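Local coordinates for protein probable glutathione S-transferase (Pseudomonas aeruginosa, PDB 6JWK) that probably isomerises maleylpyruvate with the help of glutathione, as a zeta-class member of the glutathione S-transferase superfamily, at residues N8-Y13 against D103-N108; N173-R176 against D180-P183. One frame throughout, in Å; residues are numbered along the deposited sequence.

Contact 1: N8-Y13 against D103-N108; sequences NSSTSY and DIHPLN. With SO4 (sulfate ion), chain I.
H105 turns its CG anti to the backbone N (chi1 -177°), and this sends the imidazole across to the start of helix 10-22. S10 has its OG anti to the carbonyl carbon (chi1 -69°), and its CB makes the closest approach to the ring. S10 CB lies 3.5 Å from H105 CE1. T11 CG2 lies 3.9 Å from H105 NE2, with the T11 side chain roughly perpendicular to that of H105. Both carbons approach the ring obliquely. The polar link between the segments is a sulfate, probably from the crystallisation liquor. Its sulfur lies in the ring plane, at the edge. H105 NE2 donates to sulfate O1 over 3.2 Å, and S10 N donates to sulfate O3, also over 3.2 Å but straighter (168°). S9 is the N-cap here, in the SSTS sequence that corresponds to the serine-rich motif of zeta-class transferases. In relatives this helix start belongs to the active site. The helix dipole would probably favour an anion there. S9 OG and S12 OG share a hydrogen bond of 3.0 Å. S10 OG is taken up by N173 of helix 162-176, and T11 OG1 by the carbonyl of L52.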
ATOM      1  N   ASN B   8       4.331 -17.138  10.122  1.00 36.75           N
ATOM      2  CA  ASN B   8       4.867 -15.928  10.792  1.00 39.12           C
ATOM      3  C   ASN B   8       4.900 -14.709   9.862  1.00 39.56           C
ATOM      4  O   ASN B   8       5.393 -13.643  10.313  1.00 40.08           O
ATOM      5  CB  ASN B   8       6.274 -16.190  11.325  1.00 48.17           C
ATOM      6  CG  ASN B   8       6.309 -15.856  12.796  1.00 60.48           C
ATOM      7  OD1 ASN B   8       5.476 -16.358  13.554  1.00 70.01           O
ATOM      8  ND2 ASN B   8       7.208 -14.969  13.184  1.00 64.97           N
ATOM      9  N   SER B   9       4.436 -14.842   8.619  1.00 30.28           N
ATOM     10  CA  SER B   9       4.376 -13.707   7.662  1.00 25.76           C
ATOM     11  C   SER B   9       3.137 -12.856   7.956  1.00 24.52           C
ATOM     12  O   SER B   9       2.003 -13.410   7.846  1.00 22.79           O
ATOM     13  CB  SER B   9       4.367 -14.226   6.260  1.00 25.39           C
ATOM     14  OG  SER B   9       3.743 -13.303   5.404  1.00 27.66           O
ATOM     15  N   SER B  10       3.304 -11.571   8.261  1.00 22.59           N
ATOM     16  CA  SER B  10       2.167 -10.652   8.527  1.00 25.27           C
ATOM     17  C   SER B  10       1.254 -10.551   7.307  1.00 22.74           C
ATOM     18  O   SER B  10       0.030 -10.502   7.474  1.00 19.81           O
ATOM     19  CB  SER B  10       2.618  -9.282   8.923  1.00 26.87           C
ATOM     20  OG  SER B  10       3.215  -9.333  10.174  1.00 34.98           O
ATOM     21  N   THR B  11       1.818 -10.493   6.106  1.00 21.48           N
ATOM     22  CA  THR B  11       1.010 -10.298   4.883  1.00 21.11           C
ATOM     23  C   THR B  11       0.234 -11.598   4.653  1.00 19.74           C
ATOM     24  O   THR B  11      -0.912 -11.521   4.182  1.00 19.97           O
ATOM     25  CB  THR B  11       1.877  -9.839   3.689  1.00 19.88           C
ATOM     26  OG1 THR B  11       2.945 -10.787   3.582  1.00 20.31           O
ATOM     27  CG2 THR B  11       2.435  -8.448   3.899  1.00 21.25           C
ATOM     28  N   SER B  12       0.809 -12.750   4.962  1.00 19.95           N
ATOM     29  CA  SER B  12       0.062 -14.046   4.886  1.00 22.91           C
ATOM     30  C   SER B  12      -1.121 -14.004   5.867  1.00 21.30           C
ATOM     31  O   SER B  12      -2.226 -14.416   5.523  1.00 20.08           O
ATOM     32  CB  SER B  12       0.949 -15.235   5.188  1.00 24.09           C
ATOM     33  OG  SER B  12       1.980 -15.363   4.221  1.00 24.34           O
ATOM     34  N   TYR B  13      -0.855 -13.552   7.080  1.00 17.67           N
ATOM     35  CA  TYR B  13      -1.880 -13.459   8.150  1.00 20.72           C
ATOM     36  C   TYR B  13      -3.072 -12.625   7.619  1.00 17.44           C
ATOM     37  O   TYR B  13      -4.234 -13.041   7.797  1.00 17.52           O
ATOM     38  CB  TYR B  13      -1.192 -12.919   9.403  1.00 19.42           C
ATOM     39  CG  TYR B  13      -2.009 -12.940  10.672  1.00 21.79           C
ATOM     40  CD1 TYR B  13      -3.252 -13.564  10.748  1.00 20.29           C
ATOM     41  CD2 TYR B  13      -1.477 -12.407  11.842  1.00 20.76           C
ATOM     42  CE1 TYR B  13      -3.982 -13.574  11.934  1.00 21.09           C
ATOM     43  CE2 TYR B  13      -2.197 -12.420  13.035  1.00 21.79           C
ATOM     44  CZ  TYR B  13      -3.447 -13.014  13.079  1.00 21.66           C
ATOM     45  OH  TYR B  13      -4.131 -13.031  14.260  1.00 25.05           O
ATOM     46  N   ASP B 103       2.544   2.722   5.298  1.00 23.88           N
ATOM     47  CA  ASP B 103       3.255   3.691   6.180  1.00 23.98           C
ATOM     48  C   ASP B 103       3.795   3.023   7.431  1.00 23.63           C
ATOM     49  O   ASP B 103       4.559   3.700   8.142  1.00 24.58           O
ATOM     50  CB  ASP B 103       2.374   4.882   6.547  1.00 27.35           C
ATOM     51  CG  ASP B 103       2.005   5.731   5.325  1.00 30.06           C
ATOM     52  OD1 ASP B 103       2.603   5.486   4.244  1.00 37.03           O
ATOM     53  OD2 ASP B 103       1.099   6.572   5.440  1.00 33.16           O
ATOM     54  N   ILE B 104       3.402   1.784   7.745  1.00 22.41           N
ATOM     55  CA  ILE B 104       3.970   1.090   8.948  1.00 21.35           C
ATOM     56  C   ILE B 104       4.714  -0.176   8.534  1.00 22.59           C
ATOM     57  O   ILE B 104       5.979  -0.218   8.687  1.00 23.08           O
ATOM     58  CB  ILE B 104       2.897   0.754  10.000  1.00 22.54           C
ATOM     59  CG1 ILE B 104       2.028   1.955  10.349  1.00 24.31           C
ATOM     60  CG2 ILE B 104       3.577   0.157  11.209  1.00 25.44           C
ATOM     61  CD1 ILE B 104       0.912   1.635  11.325  1.00 26.67           C
ATOM     62  N   HIS B 105       3.974  -1.189   8.067  1.00 20.99           N
ATOM     63  CA  HIS B 105       4.487  -2.563   7.874  1.00 23.54           C
ATOM     64  C   HIS B 105       5.719  -2.579   6.969  1.00 24.85           C
ATOM     65  O   HIS B 105       6.684  -3.266   7.292  1.00 24.44           O
ATOM     66  CB  HIS B 105       3.413  -3.499   7.340  1.00 25.48           C
ATOM     67  CG  HIS B 105       3.939  -4.879   7.230  1.00 27.62           C
ATOM     68  ND1 HIS B 105       4.374  -5.568   8.341  1.00 26.00           N
ATOM     69  CD2 HIS B 105       4.204  -5.645   6.151  1.00 25.19           C
ATOM     70  CE1 HIS B 105       4.865  -6.725   7.943  1.00 29.34           C
ATOM     71  NE2 HIS B 105       4.773  -6.782   6.604  1.00 28.41           N
ATOM     72  N   PRO B 106       5.770  -1.858   5.821  1.00 23.06           N
ATOM     73  CA  PRO B 106       6.936  -1.989   4.932  1.00 22.97           C
ATOM     74  C   PRO B 106       8.289  -1.623   5.579  1.00 22.62           C
ATOM     75  O   PRO B 106       9.303  -2.178   5.171  1.00 28.29           O
ATOM     76  CB  PRO B 106       6.648  -1.018   3.799  1.00 21.39           C
ATOM     77  CG  PRO B 106       5.132  -0.930   3.782  1.00 23.41           C
ATOM     78  CD  PRO B 106       4.760  -0.949   5.274  1.00 21.67           C
ATOM     79  N   LEU B 107       8.281  -0.736   6.560  1.00 22.88           N
ATOM     80  CA  LEU B 107       9.515  -0.330   7.285  1.00 28.94           C
ATOM     81  C   LEU B 107       9.900  -1.381   8.326  1.00 31.39           C
ATOM     82  O   LEU B 107      11.065  -1.401   8.694  1.00 32.37           O
ATOM     83  CB  LEU B 107       9.296   1.036   7.924  1.00 29.65           C
ATOM     84  CG  LEU B 107       8.842   2.108   6.944  1.00 34.82           C
ATOM     85  CD1 LEU B 107       8.679   3.445   7.632  1.00 36.60           C
ATOM     86  CD2 LEU B 107       9.852   2.212   5.834  1.00 40.11           C
ATOM     87  N   ASN B 108       8.970  -2.251   8.746  1.00 31.60           N
ATOM     88  CA  ASN B 108       9.110  -3.120   9.946  1.00 35.73           C
ATOM     89  C   ASN B 108       9.085  -4.593   9.506  1.00 34.48           C
ATOM     90  O   ASN B 108       9.004  -5.436  10.332  1.00 52.62           O
ATOM     91  CB  ASN B 108       8.085  -2.707  11.007  1.00 31.40           C
ATOM     92  CG  ASN B 108       8.483  -1.431  11.723  1.00 36.67           C
ATOM     93  OD1 ASN B 108       9.608  -0.911  11.560  1.00 34.02           O
ATOM     94  ND2 ASN B 108       7.550  -0.858  12.458  1.00 29.85           N
TER
HETATM   95  S   SO4 I 303       6.491 -10.114   6.819  1.00 62.36           S
HETATM   96  O1  SO4 I 303       5.352  -9.887   5.980  1.00 42.43           O
HETATM   97  O2  SO4 I 303       7.509  -9.140   6.592  1.00 71.46           O
HETATM   98  O3  SO4 I 303       6.155 -10.027   8.227  1.00 63.93           O
HETATM   99  O4  SO4 I 303       7.004 -11.416   6.508  1.00 72.00           O

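Contact 2: N173-R176 against D180-P183; sequences NARR and DLAP
R176 NH1 donates to N173 OD1 over 2.8 Å, one turn back on the same helix. The bond is bent (142° at the hydrogen). The donor is tilted from the amide plane, and the acceptor is tilted from the guanidinium plane. On another side of this last helical turn, L181 meets A174 and R175. L181 CD2 packs on A174 CB at 4.0 Å, an apolar contact. L181 CD1 lies over one face of the R175 guanidinium, 3.7 Å from R175 NH2, and is 3.9 Å from R175 CB. The R175 chain runs extended from the backbone and then bends at chi3 (-57°), which turns a face of the guanidinium toward that methyl. R175 is held at its polar end as well: NH1 forms a salt bridge with E191, and NE hydrogen-bonds a glycerol that probably comes from the crystallisation liquor. The loop contains an Asx turn at D180. A182 N donates to D180 OD1 over 3.2 Å, from above the carboxylate plane. The loop after helix 162-176 turns back so that L181 lies on the last turn of that helix. L181 also touches L139 of helix 124-149 and L188 of helix 185-195, while A174 packs on V135 of helix 124-149.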
ATOM      1  N   ASN B 173       2.420  -7.879  15.781  1.00 23.55           N
ATOM      2  CA  ASN B 173       3.839  -7.596  15.462  1.00 23.73           C
ATOM      3  C   ASN B 173       4.373  -6.558  16.439  1.00 22.36           C
ATOM      4  O   ASN B 173       5.502  -6.773  16.968  1.00 22.30           O
ATOM      5  CB  ASN B 173       4.029  -7.043  14.056  1.00 27.58           C
ATOM      6  CG  ASN B 173       4.195  -8.097  13.002  1.00 36.88           C
ATOM      7  OD1 ASN B 173       4.418  -9.263  13.326  1.00 38.58           O
ATOM      8  ND2 ASN B 173       4.097  -7.663  11.745  1.00 37.64           N
ATOM      9  N   ALA B 174       3.653  -5.448  16.596  1.00 20.74           N
ATOM     10  CA  ALA B 174       4.080  -4.347  17.487  1.00 23.04           C
ATOM     11  C   ALA B 174       4.217  -4.888  18.925  1.00 25.36           C
ATOM     12  O   ALA B 174       5.212  -4.509  19.635  1.00 22.95           O
ATOM     13  CB  ALA B 174       3.143  -3.177  17.410  1.00 20.83           C
ATOM     14  N   ARG B 175       3.281  -5.747  19.350  1.00 24.25           N
ATOM     15  CA  ARG B 175       3.255  -6.266  20.740  1.00 23.87           C
ATOM     16  C   ARG B 175       4.514  -7.109  20.919  1.00 24.02           C
ATOM     17  O   ARG B 175       5.227  -6.902  21.922  1.00 23.44           O
ATOM     18  CB  ARG B 175       2.003  -7.108  20.998  1.00 24.26           C
ATOM     19  CG  ARG B 175       1.989  -7.829  22.345  1.00 22.93           C
ATOM     20  CD  ARG B 175       0.623  -8.465  22.633  1.00 22.37           C
ATOM     21  NE  ARG B 175      -0.448  -7.450  22.604  1.00 20.69           N
ATOM     22  CZ  ARG B 175      -1.366  -7.257  21.644  1.00 22.06           C
ATOM     23  NH1 ARG B 175      -1.399  -8.029  20.576  1.00 23.17           N
ATOM     24  NH2 ARG B 175      -2.219  -6.251  21.726  1.00 21.88           N
ATOM     25  N   ARG B 176       4.766  -8.003  19.961  1.00 25.84           N
ATOM     26  CA  ARG B 176       5.886  -8.965  19.994  1.00 28.28           C
ATOM     27  C   ARG B 176       7.221  -8.199  19.979  1.00 27.56           C
ATOM     28  O   ARG B 176       8.203  -8.721  20.546  1.00 28.64           O
ATOM     29  CB  ARG B 176       5.771  -9.979  18.863  1.00 32.57           C
ATOM     30  CG  ARG B 176       6.716 -11.155  19.033  1.00 42.90           C
ATOM     31  CD  ARG B 176       6.436 -12.240  18.009  1.00 55.28           C
ATOM     32  NE  ARG B 176       6.739 -11.724  16.681  1.00 64.46           N
ATOM     33  CZ  ARG B 176       5.847 -11.401  15.733  1.00 79.77           C
ATOM     34  NH1 ARG B 176       6.271 -10.920  14.576  1.00 88.54           N
ATOM     35  NH2 ARG B 176       4.546 -11.567  15.917  1.00 84.96           N
ATOM     36  N   ASP B 180       5.019  -0.106  23.130  1.00 23.83           N
ATOM     37  CA  ASP B 180       3.980   0.405  24.056  1.00 25.15           C
ATOM     38  C   ASP B 180       2.669   0.600  23.283  1.00 27.11           C
ATOM     39  O   ASP B 180       2.573   1.581  22.513  1.00 25.99           O
ATOM     40  CB  ASP B 180       4.441   1.733  24.671  1.00 25.18           C
ATOM     41  CG  ASP B 180       3.483   2.229  25.724  1.00 25.54           C
ATOM     42  OD1 ASP B 180       2.574   1.456  26.065  1.00 26.12           O
ATOM     43  OD2 ASP B 180       3.579   3.387  26.093  1.00 28.70           O
ATOM     44  N   LEU B 181       1.636  -0.186  23.602  1.00 25.02           N
ATOM     45  CA  LEU B 181       0.326  -0.142  22.915  1.00 26.19           C
ATOM     46  C   LEU B 181      -0.732   0.558  23.789  1.00 23.88           C
ATOM     47  O   LEU B 181      -1.857   0.801  23.298  1.00 22.31           O
ATOM     48  CB  LEU B 181      -0.056  -1.583  22.581  1.00 26.98           C
ATOM     49  CG  LEU B 181       0.903  -2.294  21.618  1.00 29.50           C
ATOM     50  CD1 LEU B 181       0.344  -3.639  21.221  1.00 27.70           C
ATOM     51  CD2 LEU B 181       1.178  -1.449  20.389  1.00 29.30           C
ATOM     52  N   ALA B 182      -0.369   0.978  24.994  1.00 25.56           N
ATOM     53  CA  ALA B 182      -1.246   1.748  25.920  1.00 23.62           C
ATOM     54  C   ALA B 182      -1.841   2.978  25.246  1.00 24.98           C
ATOM     55  O   ALA B 182      -2.995   3.297  25.498  1.00 21.65           O
ATOM     56  CB  ALA B 182      -0.515   2.120  27.195  1.00 25.27           C
ATOM     57  N   PRO B 183      -1.127   3.761  24.400  1.00 22.42           N
ATOM     58  CA  PRO B 183      -1.750   4.917  23.754  1.00 22.95           C
ATOM     59  C   PRO B 183      -2.836   4.607  22.699  1.00 24.76           C
ATOM     60  O   PRO B 183      -3.483   5.540  22.232  1.00 21.99           O
ATOM     61  CB  PRO B 183      -0.593   5.708  23.129  1.00 25.51           C
ATOM     62  CG  PRO B 183       0.653   5.125  23.805  1.00 25.70           C
ATOM     63  CD  PRO B 183       0.313   3.678  24.153  1.00 22.69           C
TER

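In the fold
Both segments of contact 1 come before those of contact 2 in the chain, and the contact centres lie about 15 Å apart. Contact 1 joins the N-terminal thioredoxin-like domain, through the start of helix 10-22, to the C-terminal helical domain. Contact 2 lies wholly within the helical domain. Helix 162-176 links the two. Its Q170 touches H105, and its N173 reaches S10, with a probable hydrogen bond from N173 ND2 to S10 OG (2.5 Å). The helix whose end is packed in contact 2 therefore also backs the probable active-site cleft between the domains. Contact 1 lies near the dimer interface too: the D103 carboxylate hydrogen-bonds Q65 and its backbone carbonyl R111, both of the second subunit.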